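Local coordinates for protein cellobiose 2-epimerase (Spirochaeta thermophila DSM 6192, PDB 5ZIG) that probably catalyses the reversible epimerization of cellobiose to 4-O-beta-D-glucopyranosyl-D-mannose, at residues Tyr87-Leu90 against Thr91-Tyr95. Numbering follows the deposited sequence. Where two conformers were deposited one is given.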
ATOM      1  N   TYR A  87      -6.393  -0.818  16.986  1.00 20.02           N
ATOM      2  CA  TYR A  87      -5.873   0.456  17.476  1.00 28.63           C
ATOM      3  C   TYR A  87      -5.243   0.294  18.859  1.00 28.22           C
ATOM      4  O   TYR A  87      -4.113   0.733  19.086  1.00 26.46           O
ATOM      5  CB  TYR A  87      -6.987   1.496  17.504  1.00 20.81           C
ATOM      6  CG  TYR A  87      -6.602   2.819  18.135  1.00 28.39           C
ATOM      7  CD1 TYR A  87      -5.769   3.717  17.478  1.00 23.79           C
ATOM      8  CD2 TYR A  87      -7.078   3.161  19.388  1.00 28.29           C
ATOM      9  CE1 TYR A  87      -5.438   4.910  18.048  1.00 29.57           C
ATOM     10  CE2 TYR A  87      -6.740   4.352  19.980  1.00 29.97           C
ATOM     11  CZ  TYR A  87      -5.922   5.223  19.307  1.00 35.18           C
ATOM     12  OH  TYR A  87      -5.597   6.414  19.907  1.00 35.31           O
ATOM     13  N   ARG A  88      -5.970  -0.334  19.791  0.56 29.19           N
ATOM     14  CA  ARG A  88      -5.453  -0.545  21.140  0.56 29.92           C
ATOM     15  C   ARG A  88      -4.127  -1.300  21.117  0.56 33.59           C
ATOM     16  O   ARG A  88      -3.204  -0.970  21.873  0.56 37.03           O
ATOM     17  CB  ARG A  88      -6.480  -1.304  21.983  0.56 33.02           C
ATOM     18  CG  ARG A  88      -7.759  -0.527  22.264  0.56 32.74           C
ATOM     19  CD  ARG A  88      -8.671  -1.289  23.223  0.56 31.27           C
ATOM     20  NE  ARG A  88      -9.109  -2.564  22.660  0.56 33.58           N
ATOM     21  CZ  ARG A  88     -10.269  -2.746  22.034  0.56 29.16           C
ATOM     22  NH1 ARG A  88     -11.111  -1.736  21.894  0.56 32.91           N
ATOM     23  NH2 ARG A  88     -10.586  -3.937  21.548  0.56 24.75           N
ATOM     24  N   PHE A  89      -4.015  -2.318  20.256  1.00 26.49           N
ATOM     25  CA  PHE A  89      -2.766  -3.068  20.155  1.00 25.24           C
ATOM     26  C   PHE A  89      -1.665  -2.231  19.530  1.00 32.84           C
ATOM     27  O   PHE A  89      -0.494  -2.351  19.916  1.00 34.68           O
ATOM     28  CB  PHE A  89      -2.957  -4.352  19.351  1.00 22.22           C
ATOM     29  CG  PHE A  89      -1.834  -5.342  19.537  1.00 20.54           C
ATOM     30  CD1 PHE A  89      -1.762  -6.124  20.682  1.00 20.65           C
ATOM     31  CD2 PHE A  89      -0.844  -5.475  18.576  1.00 20.55           C
ATOM     32  CE1 PHE A  89      -0.710  -7.035  20.872  1.00 26.34           C
ATOM     33  CE2 PHE A  89       0.206  -6.374  18.746  1.00 22.58           C
ATOM     34  CZ  PHE A  89       0.279  -7.154  19.909  1.00 24.09           C
ATOM     35  N   LEU A  90      -2.019  -1.395  18.553  1.00 25.60           N
ATOM     36  CA  LEU A  90      -1.046  -0.484  17.972  1.00 25.56           C
ATOM     37  C   LEU A  90      -0.509   0.493  19.011  1.00 25.42           C
ATOM     38  O   LEU A  90       0.688   0.801  19.028  1.00 28.13           O
ATOM     39  CB  LEU A  90      -1.676   0.281  16.814  1.00 20.02           C
ATOM     40  CG  LEU A  90      -0.734   1.291  16.188  1.00 19.96           C
ATOM     41  CD1 LEU A  90       0.413   0.575  15.488  1.00 20.03           C
ATOM     42  CD2 LEU A  90      -1.526   2.224  15.241  1.00 23.18           C
ATOM     43  N   THR A  91      -1.368   0.991  19.888  1.00 26.23           N
ATOM     44  CA  THR A  91      -0.949   2.086  20.741  1.00 30.14           C
ATOM     45  C   THR A  91      -0.508   1.653  22.130  1.00 24.78           C
ATOM     46  O   THR A  91       0.060   2.476  22.846  1.00 24.26           O
ATOM     47  CB  THR A  91      -2.062   3.134  20.864  1.00 28.84           C
ATOM     48  OG1 THR A  91      -3.255   2.530  21.370  1.00 37.41           O
ATOM     49  CG2 THR A  91      -2.317   3.763  19.518  1.00 21.00           C
ATOM     50  N   HIS A  92      -0.742   0.395  22.518  1.00 27.00           N
ATOM     51  CA  HIS A  92      -0.313  -0.123  23.803  1.00 28.03           C
ATOM     52  C   HIS A  92       0.817  -1.134  23.703  1.00 36.12           C
ATOM     53  O   HIS A  92       1.505  -1.360  24.701  1.00 41.24           O
ATOM     54  CB  HIS A  92      -1.478  -0.797  24.541  1.00 33.55           C
ATOM     55  CG  HIS A  92      -2.572   0.140  24.941  1.00 53.51           C
ATOM     56  ND1 HIS A  92      -3.182   0.998  24.050  1.00 59.89           N
ATOM     57  CD2 HIS A  92      -3.178   0.342  26.134  1.00 57.22           C
ATOM     58  CE1 HIS A  92      -4.111   1.695  24.681  1.00 59.25           C
ATOM     59  NE2 HIS A  92      -4.129   1.315  25.945  1.00 59.84           N
ATOM     60  N   ALA A  93       1.002  -1.771  22.545  1.00 29.61           N
ATOM     61  CA  ALA A  93       2.094  -2.713  22.344  1.00 20.52           C
ATOM     62  C   ALA A  93       3.150  -2.180  21.385  1.00 23.67           C
ATOM     63  O   ALA A  93       4.326  -2.074  21.760  1.00 22.37           O
ATOM     64  CB  ALA A  93       1.552  -4.065  21.854  1.00 34.08           C
ATOM     65  N   LEU A  94       2.763  -1.802  20.157  1.00 21.37           N
ATOM     66  CA  LEU A  94       3.756  -1.372  19.173  1.00 23.52           C
ATOM     67  C   LEU A  94       4.296   0.035  19.444  1.00 22.98           C
ATOM     68  O   LEU A  94       5.393   0.381  18.975  1.00 23.39           O
ATOM     69  CB  LEU A  94       3.148  -1.468  17.769  1.00 25.68           C
ATOM     70  CG  LEU A  94       2.957  -2.939  17.352  1.00 27.64           C
ATOM     71  CD1 LEU A  94       1.747  -3.132  16.419  1.00 20.48           C
ATOM     72  CD2 LEU A  94       4.244  -3.541  16.737  1.00 21.55           C
ATOM     73  N   TYR A  95       3.556   0.847  20.186  1.00 21.79           N
ATOM     74  CA  TYR A  95       3.991   2.200  20.492  1.00 24.69           C
ATOM     75  C   TYR A  95       5.134   2.199  21.521  1.00 26.03           C
ATOM     76  O   TYR A  95       5.068   1.513  22.545  1.00 23.98           O
ATOM     77  CB  TYR A  95       2.789   2.995  21.003  1.00 23.74           C
ATOM     78  CG  TYR A  95       3.050   4.459  21.241  1.00 24.93           C
ATOM     79  CD1 TYR A  95       3.493   5.274  20.220  1.00 21.29           C
ATOM     80  CD2 TYR A  95       2.854   5.017  22.502  1.00 27.76           C
ATOM     81  CE1 TYR A  95       3.738   6.631  20.446  1.00 30.41           C
ATOM     82  CE2 TYR A  95       3.089   6.348  22.740  1.00 29.41           C
ATOM     83  CZ  TYR A  95       3.526   7.159  21.714  1.00 30.20           C
ATOM     84  OH  TYR A  95       3.755   8.492  21.969  1.00 36.70           O
TER
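Tyr87, Phe89 and Leu90 meet Thr91, Ala93 and Leu94 in a local, mostly buried contact near the C-terminal end of helix 77-94, where backbone bonds and two CH-pi contacts hold successive turns together. The i to i+4 bonds run through Thr91 N to Tyr87 O at 2.9 Å, His92 N to Arg88 O, and Ala93 N to Phe89 O. A second, weak bond reaches Phe89 O from Leu94 N at 3.3 Å; this oxygen receives two donors, and the i to i+5 bond is the mark of the wider pi-type turn here. With its CG anti to the backbone N (chi1 -164°), Phe89 lays its ring against the Ala93 methyl, and Ala93 CB sits 3.8 Å from the ring centroid, close to the ring normal. Leu94 CD1 approaches the same ring obliquely at Phe89 CD2 and also packs on Leu90 CD1, 4.0 Å away. An alanine in place of Phe89 would probably leave the Ala93 methyl without its aromatic cover and Leu94 CD1 with one apolar neighbour fewer. Two residues earlier, Thr91 CG2 lies over a face of the Tyr87 ring, 4.0 Å from its centroid and 27° off the normal. Thr91 OG1, 3.1 Å from His92 ND1, shares a hydrogen bond with it in which either atom could be the donor; OG1 meets the edge of the imidazole in plane. Beyond the two segments, Tyr87 stacks on Tyr132 and its OH hydrogen-bonds Glu140, while Leu90 and Leu94 rest on helix 57-73. The pi-type turn is a local feature near a helix C-terminus, and the packing around it joins helices of the (alpha/alpha)6 barrel known for the N-acylglucosamine 2-epimerase family, consistent with its six-hairpin clan.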